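PDB 2OZV: hypothetical protein Atu0636 from Agrobacterium tumefaciens, which is of unproven function but is predicted to be an O-methyltransferase, probably moving a methyl group from S-adenosylmethionine to an oxygen atom. Local coordinates for residues Leu27-Val32 and Gly51-Ala56; Glu62-Glu67 and Glu114-Val119; Ala176-Ala181 and Met205-Ile210; Ala221-His226 and Ala245-Asn250. One frame throughout, in Å; residues are numbered along the deposited sequence. Where two conformers were deposited one is given.

The four contacts follow one another along the chain and are built on or against one mixed sheet. Interactions 1 and 2 have centres about 12 Å apart. They touch where Gly-51 CA lies 3.8 Å from Leu-65 CD2. Interaction 1 lies over the middle of the sheet, and interaction 2 within the half that carries strands 61-67 and 116-121. A cofactor site near the glycine-rich turn before helix 49-57 is probable. Interactions 3 and 4 belong to the other half, with centres about 16 Å apart, and both touch the second subunit. Arg-249 NH1 joins them through a probable hydrogen bond of 2.8 Å to Thr-208 OG1. Interaction 4 also meets interaction 1, where Ser-30 O lies 2.8 Å from Tyr-247 N.

Interaction 1: Leu27-Val32 and Gly51-Ala56; sequences LLASLV and GMAVAA
Ala-29 meets Ala-53 and Val-54 where helix 24-30 lies against helix 49-57. The methyl CB of Ala-29 sits 3.6 Å from Ala-53 CB. It is about as near to Val-54, with Ala-29 CB 3.5 Å from Val-54 CG2. These small side chains let the backbones come close, and the CA atoms of Ala-29 and Val-54 are 5.0 Å apart. Val-54 CG2 lies beside its own backbone N, because CG1 takes the place anti to that N (chi1 175°). This turns CG2 into the interface. There it also meets Val-32, whose CG2 is 4.0 Å from Val-54 CG2. The two valine side chains cross at about a right angle. No hydrogen bond links the segments, so the contact is wholly apolar. Polar bonds hold its borders. Ser-30 OG turns back on its own helix and bonds Leu-27 O at 2.7 Å. Arg-57 NH2 bonds Val-32 O and, weakly, Ala-29 O. Gly-51 N bonds Asp-42 OD2 at the end of strand 38-42. Beneath the pair, Val-32, Val-54 and Leu-28 all rest on Ile-120 of strand 116-121. Two helices side by side on one face of a central sheet are a regular feature of the Rossmann-like methyltransferase fold. The glycine-rich stretch ahead of helix 49-57 is consistent with the cofactor-binding motif of that fold.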
# COMPACT_ATOMS: atom_id res chain seq x y z
N LEU B 27 4.41 4.83 17.97
CA LEU B 27 4.34 3.78 16.94
C LEU B 27 5.67 3.67 16.21
O LEU B 27 6.20 2.58 15.99
CB LEU B 27 3.22 4.09 15.95
CG LEU B 27 1.80 3.87 16.49
CD1 LEU B 27 0.78 4.43 15.48
CD2 LEU B 27 1.58 2.37 16.70
N LEU B 28 6.21 4.82 15.83
CA LEU B 28 7.51 4.84 15.16
C LEU B 28 8.61 4.20 16.02
O LEU B 28 9.36 3.33 15.54
CB LEU B 28 7.88 6.28 14.75
CG LEU B 28 9.29 6.38 14.13
CD1 LEU B 28 9.55 5.52 12.84
CD2 LEU B 28 9.59 7.89 13.83
N ALA B 29 8.72 4.63 17.27
CA ALA B 29 9.73 4.09 18.18
C ALA B 29 9.60 2.57 18.34
O ALA B 29 10.60 1.87 18.49
CB ALA B 29 9.61 4.79 19.53
N SER B 30 8.36 2.06 18.30
CA SER B 30 8.14 0.63 18.54
C SER B 30 8.76 -0.23 17.44
O SER B 30 8.94 -1.43 17.64
CB SER B 30 6.64 0.33 18.67
OG SER B 30 6.04 0.30 17.42
N LEU B 31 9.08 0.36 16.29
CA LEU B 31 9.71 -0.38 15.19
C LEU B 31 11.17 -0.80 15.44
O LEU B 31 11.70 -1.65 14.73
CB LEU B 31 9.65 0.45 13.91
CG LEU B 31 8.22 0.75 13.44
CD1 LEU B 31 8.20 1.70 12.23
CD2 LEU B 31 7.52 -0.60 13.05
N VAL B 32 11.81 -0.18 16.43
CA VAL B 32 13.18 -0.56 16.76
C VAL B 32 13.13 -1.75 17.72
O VAL B 32 12.98 -1.58 18.92
CB VAL B 32 13.97 0.62 17.39
CG1 VAL B 32 15.42 0.24 17.66
CG2 VAL B 32 13.89 1.85 16.45
N GLY B 51 12.70 9.36 19.21
CA GLY B 51 14.01 8.93 19.75
C GLY B 51 13.98 8.76 21.26
O GLY B 51 14.60 7.83 21.82
N MSE B 52 13.29 9.65 21.97
CA MSE B 52 13.16 9.52 23.42
C MSE B 52 12.40 8.25 23.80
O MSE B 52 12.78 7.59 24.76
CB MSE B 52 12.51 10.76 24.04
CG MSE B 52 13.38 11.97 23.83
SE MSE B 52 12.61 13.59 24.64
CE MSE B 52 13.53 14.87 23.44
N ALA B 53 11.33 7.94 23.07
CA ALA B 53 10.55 6.73 23.36
C ALA B 53 11.39 5.47 23.11
O ALA B 53 11.25 4.48 23.85
CB ALA B 53 9.27 6.70 22.55
N VAL B 54 12.24 5.49 22.08
CA VAL B 54 13.16 4.37 21.84
C VAL B 54 14.12 4.24 23.05
O VAL B 54 14.27 3.16 23.62
CB VAL B 54 14.00 4.58 20.56
CG1 VAL B 54 15.03 3.44 20.45
CG2 VAL B 54 13.12 4.61 19.31
N ALA B 55 14.74 5.35 23.45
CA ALA B 55 15.72 5.30 24.57
C ALA B 55 15.09 4.85 25.88
O ALA B 55 15.72 4.14 26.68
CB ALA B 55 16.42 6.67 24.73
N ALA B 56 13.84 5.27 26.12
CA ALA B 56 13.14 4.92 27.35
C ALA B 56 12.95 3.40 27.45
O ALA B 56 13.07 2.84 28.54
CB ALA B 56 11.78 5.64 27.43

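Interaction 2: Glu62-Glu67 and Glu114-Val119; sequences EVTLYE and EHFHHV
Thr-64 and Tyr-66 of strand 61-67 both reach the rim of the Phe-116 ring. The Thr-64 hydroxyl lies beside the backbone N, anti to the carbonyl carbon (chi1 -57°). This brings OG1 to the ring edge, in the ring plane, with Thr-64 OG1 3.8 Å from Phe-116 CE1. The two side chains cross at about a right angle. Two residues on, Tyr-66 points the same way and comes at Phe-116 from the opposite direction. They meet edge to edge, with the ring planes turned nearly perpendicular, so there is no stack. Tyr-66 OH is 3.4 Å from Phe-116 CZ, and Tyr-66 CE2 is 4.0 Å from the same CZ. The hydroxyl finds its hydrogen-bond partner in Gly-110 O, so a buried polar atom is satisfied beside an apolar ring. One face of the Phe-116 ring carries His-115 CD2, 3.7 Å above its centre. Ile-159 of helix 148-159 also packs on this phenylalanine. The two segments form no pair of neighbouring strands, for strand 38-42 runs between them, and Phe-116 touches its Ala-41. Such side-chain contact across an intervening strand is consistent with the parallel alpha/beta core of a class I methyltransferase fold.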
# COMPACT_ATOMS: atom_id res chain seq x y z
N GLU B 62 21.76 4.11 21.97
CA GLU B 62 22.44 5.38 22.03
C GLU B 62 21.82 6.17 20.91
O GLU B 62 21.94 5.80 19.75
CB GLU B 62 23.93 5.13 21.82
CG GLU B 62 24.80 6.31 21.59
CD GLU B 62 26.28 5.90 21.52
OE1 GLU B 62 26.62 4.84 20.95
OE2 GLU B 62 27.12 6.62 22.03
N VAL B 63 21.13 7.24 21.27
CA VAL B 63 20.29 7.97 20.30
C VAL B 63 20.86 9.33 19.92
O VAL B 63 21.29 10.08 20.80
CB VAL B 63 18.82 8.11 20.81
CG1 VAL B 63 17.94 8.95 19.83
CG2 VAL B 63 18.22 6.71 21.05
N THR B 64 20.83 9.64 18.61
CA THR B 64 21.21 10.96 18.14
C THR B 64 19.99 11.58 17.49
O THR B 64 19.43 11.01 16.55
CB THR B 64 22.37 10.90 17.12
OG1 THR B 64 23.47 10.24 17.74
CG2 THR B 64 22.86 12.31 16.72
N LEU B 65 19.59 12.74 18.01
CA LEU B 65 18.45 13.47 17.46
C LEU B 65 18.98 14.58 16.56
O LEU B 65 19.79 15.41 16.99
CB LEU B 65 17.55 14.09 18.56
CG LEU B 65 16.94 13.27 19.72
CD1 LEU B 65 16.17 14.17 20.71
CD2 LEU B 65 16.02 12.11 19.21
N TYR B 66 18.51 14.60 15.30
CA TYR B 66 18.91 15.67 14.38
C TYR B 66 17.81 16.69 14.17
O TYR B 66 16.67 16.32 13.85
CB TYR B 66 19.34 15.10 13.01
CG TYR B 66 20.63 14.31 13.09
CD1 TYR B 66 21.86 14.96 13.02
CD2 TYR B 66 20.61 12.91 13.20
CE1 TYR B 66 23.08 14.24 13.07
CE2 TYR B 66 21.82 12.17 13.25
CZ TYR B 66 23.04 12.85 13.17
OH TYR B 66 24.23 12.17 13.22
N GLU B 67 18.16 17.96 14.31
CA GLU B 67 17.24 19.08 14.09
C GLU B 67 17.87 20.04 13.09
O GLU B 67 19.06 20.34 13.20
CB GLU B 67 16.98 19.84 15.41
CG GLU B 67 16.42 18.98 16.55
CD GLU B 67 14.97 18.57 16.33
OE1 GLU B 67 14.38 18.87 15.28
OE2 GLU B 67 14.41 17.92 17.23
N GLU B 114 27.79 5.52 7.28
CA GLU B 114 27.74 4.10 7.66
C GLU B 114 28.03 3.87 9.14
O GLU B 114 28.91 3.09 9.52
CB GLU B 114 28.68 3.27 6.77
CG GLU B 114 28.17 3.21 5.34
CD GLU B 114 29.10 2.45 4.42
OE1 GLU B 114 30.18 2.96 4.09
OE2 GLU B 114 28.75 1.33 4.02
N HIS B 115 27.23 4.54 9.97
CA HIS B 115 27.47 4.61 11.40
C HIS B 115 26.31 4.05 12.23
O HIS B 115 26.54 3.50 13.30
CB HIS B 115 27.73 6.07 11.78
CG HIS B 115 27.96 6.31 13.24
ND1 HIS B 115 29.13 5.97 13.88
CD2 HIS B 115 27.17 6.90 14.16
CE1 HIS B 115 29.05 6.34 15.15
NE2 HIS B 115 27.88 6.92 15.34
N PHE B 116 25.08 4.21 11.74
CA PHE B 116 23.89 3.92 12.55
C PHE B 116 23.29 2.56 12.24
O PHE B 116 23.23 2.15 11.08
CB PHE B 116 22.83 5.01 12.33
CG PHE B 116 23.23 6.36 12.91
CD1 PHE B 116 23.12 6.61 14.30
CD2 PHE B 116 23.70 7.38 12.07
CE1 PHE B 116 23.48 7.85 14.85
CE2 PHE B 116 24.07 8.63 12.60
CZ PHE B 116 23.97 8.87 13.99
N HIS B 117 22.85 1.87 13.29
CA HIS B 117 22.15 0.58 13.14
C HIS B 117 20.68 0.78 12.74
O HIS B 117 20.07 -0.12 12.17
CB HIS B 117 22.22 -0.19 14.45
CG HIS B 117 23.64 -0.48 14.89
ND1 HIS B 117 24.26 0.24 15.89
CD2 HIS B 117 24.54 -1.38 14.44
CE1 HIS B 117 25.50 -0.23 16.05
NE2 HIS B 117 25.69 -1.21 15.18
N HIS B 118 20.13 1.93 13.13
CA HIS B 118 18.73 2.28 12.84
C HIS B 118 18.68 3.73 12.50
O HIS B 118 19.32 4.58 13.14
CB HIS B 118 17.85 2.06 14.09
CG HIS B 118 17.77 0.64 14.51
ND1 HIS B 118 16.79 -0.22 14.05
CD2 HIS B 118 18.54 -0.09 15.37
CE1 HIS B 118 16.97 -1.42 14.57
NE2 HIS B 118 18.03 -1.37 15.37
N VAL B 119 17.86 4.06 11.50
CA VAL B 119 17.46 5.44 11.28
C VAL B 119 15.94 5.49 11.29
O VAL B 119 15.30 4.70 10.60
CB VAL B 119 17.99 6.00 9.93
CG1 VAL B 119 17.56 7.43 9.75
CG2 VAL B 119 19.55 5.90 9.91

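Interaction 3: Ala176-Ala181 and Met205-Ile210; sequences AEIIAA and MLVTAI
Ile-178 on helix 175-182 touches two residues of strand 204-211 with its two branches. The longer branch goes to Met-205, which is a selenomethionine here. CG1 of Ile-178 lies beside the backbone N (chi1 -71°), and CD1 extends it toward the strand. Met-205 starts out straight, with CG anti to its N and chi2 near 180°. It then bends at the selenium (chi3 68°), which turns the terminal methyl to the isoleucine. The two side chains meet tip to tip, with Ile-178 CD1 3.4 Å from Met-205 CE. That is tighter than a usual van der Waals contact. The shorter branch is held more loosely: Ile-178 CG2 is 4.4 Å from Val-207 CG1. Met-205 and Val-207 alternate with Leu-206, so they share one face of the strand, and the isoleucine spans both. No hydrogen bond crosses between the segments. Strand 204-211 lies between strands 164-170 and 186-195, antiparallel to each, and Met-205 touches Ser-170 and Ile-191 on them. Phe-149 of helix 148-159 packs on Ile-178. The helix also meets the second subunit: Ala-176 packs against Ile-179 of that subunit, and Ile-179 against its Val-175.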
# COMPACT_ATOMS: atom_id res chain seq x y z
N ALA B 176 3.73 5.73 -2.64
CA ALA B 176 4.51 5.70 -3.89
C ALA B 176 5.84 6.45 -3.73
O ALA B 176 6.88 5.96 -4.20
CB ALA B 176 3.71 6.26 -5.09
N GLU B 177 5.81 7.61 -3.07
CA GLU B 177 7.01 8.42 -2.85
C GLU B 177 8.02 7.64 -2.00
O GLU B 177 9.23 7.72 -2.22
CB GLU B 177 6.66 9.80 -2.23
CG GLU B 177 7.84 10.79 -2.12
CD GLU B 177 7.46 12.24 -1.75
OE1 GLU B 177 6.29 12.65 -1.90
OE2 GLU B 177 8.36 13.00 -1.32
N ILE B 178 7.52 6.89 -1.01
CA ILE B 178 8.39 6.15 -0.12
C ILE B 178 9.07 4.98 -0.84
O ILE B 178 10.30 4.79 -0.74
CB ILE B 178 7.62 5.66 1.10
CG1 ILE B 178 7.28 6.84 2.02
CG2 ILE B 178 8.44 4.65 1.89
CD1 ILE B 178 6.08 6.53 2.92
N ILE B 179 8.28 4.21 -1.59
CA ILE B 179 8.84 3.11 -2.35
C ILE B 179 9.88 3.62 -3.34
O ILE B 179 10.96 3.01 -3.47
CB ILE B 179 7.73 2.29 -3.07
CG1 ILE B 179 6.83 1.59 -2.03
CG2 ILE B 179 8.33 1.33 -4.14
CD1 ILE B 179 5.48 1.04 -2.66
N ALA B 180 9.60 4.72 -4.03
CA ALA B 180 10.55 5.27 -5.01
C ALA B 180 11.86 5.73 -4.33
O ALA B 180 12.95 5.50 -4.86
CB ALA B 180 9.94 6.41 -5.78
N ALA B 181 11.73 6.35 -3.17
CA ALA B 181 12.89 6.87 -2.44
C ALA B 181 13.76 5.72 -1.92
O ALA B 181 14.99 5.84 -1.86
CB ALA B 181 12.43 7.76 -1.28
N MSE B 205 0.70 4.90 8.27
CA MSE B 205 1.39 3.80 7.63
C MSE B 205 2.79 3.71 8.20
O MSE B 205 3.50 4.73 8.21
CB MSE B 205 1.45 4.01 6.11
CG MSE B 205 2.09 2.86 5.42
SE MSE B 205 2.03 3.31 3.48
CE MSE B 205 3.23 4.76 3.42
N LEU B 206 3.17 2.53 8.69
CA LEU B 206 4.53 2.25 9.18
C LEU B 206 5.27 1.54 8.05
O LEU B 206 4.69 0.65 7.37
CB LEU B 206 4.50 1.30 10.39
CG LEU B 206 3.73 1.83 11.61
CD1 LEU B 206 3.66 0.78 12.73
CD2 LEU B 206 4.37 3.13 12.11
N VAL B 207 6.54 1.90 7.84
CA VAL B 207 7.35 1.21 6.86
C VAL B 207 8.70 0.90 7.49
O VAL B 207 9.29 1.79 8.14
CB VAL B 207 7.56 2.04 5.59
CG1 VAL B 207 8.42 1.23 4.59
CG2 VAL B 207 6.22 2.45 4.96
N THR B 208 9.15 -0.35 7.36
CA THR B 208 10.55 -0.69 7.75
C THR B 208 11.25 -1.32 6.55
O THR B 208 10.59 -1.90 5.67
CB THR B 208 10.66 -1.65 8.96
OG1 THR B 208 10.12 -2.94 8.63
CG2 THR B 208 10.00 -1.06 10.23
N ALA B 209 12.57 -1.16 6.46
CA ALA B 209 13.30 -1.66 5.30
C ALA B 209 14.75 -1.88 5.74
O ALA B 209 15.18 -1.33 6.77
CB ALA B 209 13.19 -0.68 4.11
N ILE B 210 15.46 -2.69 4.98
CA ILE B 210 16.80 -3.12 5.33
C ILE B 210 17.75 -2.62 4.25
O ILE B 210 17.53 -2.88 3.06
CB ILE B 210 16.84 -4.66 5.46
CG1 ILE B 210 15.96 -5.11 6.64
CG2 ILE B 210 18.28 -5.16 5.65
CD1 ILE B 210 16.39 -4.55 8.00

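Interaction 4: Ala221-His226 and Ala245-Asn250; sequences APLIMH and AAYARN
Tyr-247 reaches Leu-223 with its ring and comes near Ala-221 with its hydroxyl. The tyrosine CG is anti to its backbone N (chi1 173°), which carries the ring from the loop toward strand 218-224. Leu-223 points back at it. The methyl CD1 of Leu-223 comes to 4.4 Å from Tyr-247 CD2 and approaches the ring obliquely. This loose apolar contact is filled out by Leu-206 and Phe-236, both of which touch the leucine and the tyrosine. At the far end of the ring, Tyr-247 OH and Ala-221 O are 4.1 Å apart, too far for a direct bond. A water joins them. It donates to Ala-221 O at 2.7 Å and is also hydrogen-bonded to Tyr-247 OH at 2.7 Å. The hydroxyl has a second partner in Thr-192 OG1 on strand 186-195. Water and threonine together tie the phenol group to the sheet. The backbone on the strand side is fixed as well, since Leu-223 bonds with Leu-193 and His-195. The second subunit is close by: Ala-221 packs on its Gly-199, and Pro-222 on its Pro-222. The loop that carries Tyr-247 packs over strands 204-211 and 186-195, next to the outermost strand 218-224. That edge strand adds an eighth to an order (3-2-1-4-5-7-6) that matches class I methyltransferases, consistent with the predicted function.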
# COMPACT_ATOMS: atom_id res chain seq x y z
N ALA B 221 -0.06 -7.63 8.17
CA ALA B 221 -1.42 -7.46 8.71
C ALA B 221 -1.48 -6.08 9.36
O ALA B 221 -0.50 -5.63 9.97
CB ALA B 221 -1.77 -8.56 9.74
N PRO B 222 -2.61 -5.39 9.23
CA PRO B 222 -2.65 -4.00 9.70
C PRO B 222 -2.79 -3.92 11.20
O PRO B 222 -3.14 -4.93 11.85
CB PRO B 222 -3.93 -3.45 9.04
CG PRO B 222 -4.82 -4.65 8.99
CD PRO B 222 -3.89 -5.80 8.61
N LEU B 223 -2.47 -2.75 11.75
CA LEU B 223 -2.79 -2.47 13.17
C LEU B 223 -4.10 -1.70 13.23
O LEU B 223 -4.28 -0.73 12.49
CB LEU B 223 -1.67 -1.67 13.81
CG LEU B 223 -0.30 -2.37 13.86
CD1 LEU B 223 0.77 -1.41 14.36
CD2 LEU B 223 -0.37 -3.59 14.77
N ILE B 224 -5.01 -2.16 14.09
CA ILE B 224 -6.28 -1.47 14.32
C ILE B 224 -6.16 -0.84 15.70
O ILE B 224 -5.91 -1.56 16.70
CB ILE B 224 -7.48 -2.44 14.25
CG1 ILE B 224 -7.38 -3.37 13.02
CG2 ILE B 224 -8.83 -1.68 14.31
CD1 ILE B 224 -7.51 -2.71 11.65
N MSE B 225 -6.28 0.48 15.76
CA MSE B 225 -6.05 1.25 16.99
C MSE B 225 -7.06 0.92 18.11
O MSE B 225 -6.67 0.72 19.27
CB MSE B 225 -6.14 2.74 16.70
CG MSE B 225 -4.96 3.34 15.95
SE MSE B 225 -5.46 5.04 15.08
CE MSE B 225 -6.42 5.98 16.48
N HIS B 226 -8.33 0.88 17.75
CA HIS B 226 -9.45 0.76 18.70
C HIS B 226 -10.47 -0.30 18.31
O HIS B 226 -10.64 -0.59 17.12
CB HIS B 226 -10.21 2.10 18.80
CG HIS B 226 -9.35 3.27 19.17
ND1 HIS B 226 -8.93 3.52 20.46
CD2 HIS B 226 -8.82 4.26 18.40
CE1 HIS B 226 -8.18 4.61 20.48
NE2 HIS B 226 -8.09 5.07 19.24
N ALA B 245 6.33 -3.03 24.54
CA ALA B 245 6.61 -3.96 23.46
C ALA B 245 7.17 -3.26 22.24
O ALA B 245 6.94 -2.07 22.02
CB ALA B 245 5.33 -4.75 23.07
N ALA B 246 7.91 -4.02 21.44
CA ALA B 246 8.29 -3.61 20.09
C ALA B 246 7.37 -4.27 19.07
O ALA B 246 6.73 -5.28 19.34
CB ALA B 246 9.72 -3.99 19.82
N TYR B 247 7.35 -3.69 17.88
CA TYR B 247 6.67 -4.31 16.74
C TYR B 247 7.77 -4.74 15.77
O TYR B 247 8.32 -3.91 15.04
CB TYR B 247 5.70 -3.32 16.14
CG TYR B 247 5.06 -3.79 14.83
CD1 TYR B 247 4.67 -5.12 14.67
CD2 TYR B 247 4.89 -2.91 13.75
CE1 TYR B 247 4.10 -5.57 13.46
CE2 TYR B 247 4.31 -3.36 12.54
CZ TYR B 247 3.92 -4.67 12.42
OH TYR B 247 3.39 -5.12 11.24
N ALA B 248 8.07 -6.04 15.78
CA ALA B 248 9.22 -6.59 15.08
C ALA B 248 8.88 -6.94 13.61
O ALA B 248 7.71 -7.21 13.28
CB ALA B 248 9.74 -7.83 15.82
N ARG B 249 9.90 -6.93 12.76
CA ARG B 249 9.78 -7.41 11.37
C ARG B 249 9.53 -8.93 11.36
O ARG B 249 9.81 -9.63 12.35
CB ARG B 249 11.03 -7.04 10.56
CG ARG B 249 11.17 -5.55 10.27
CD ARG B 249 12.49 -5.21 9.58
NE ARG B 249 12.78 -6.03 8.40
CZ ARG B 249 12.35 -5.75 7.17
NH1 ARG B 249 11.56 -4.68 6.95
NH2 ARG B 249 12.69 -6.56 6.16
N ASN B 250 9.00 -9.44 10.25
CA ASN B 250 8.90 -10.89 10.05
C ASN B 250 10.26 -11.57 10.18
O ASN B 250 11.28 -11.02 9.75
CB ASN B 250 8.32 -11.21 8.66
CG ASN B 250 6.80 -11.04 8.62
OD1 ASN B 250 6.14 -11.12 9.65
ND2 ASN B 250 6.25 -10.80 7.41
O HOH W 1 1.27 -6.84 11.55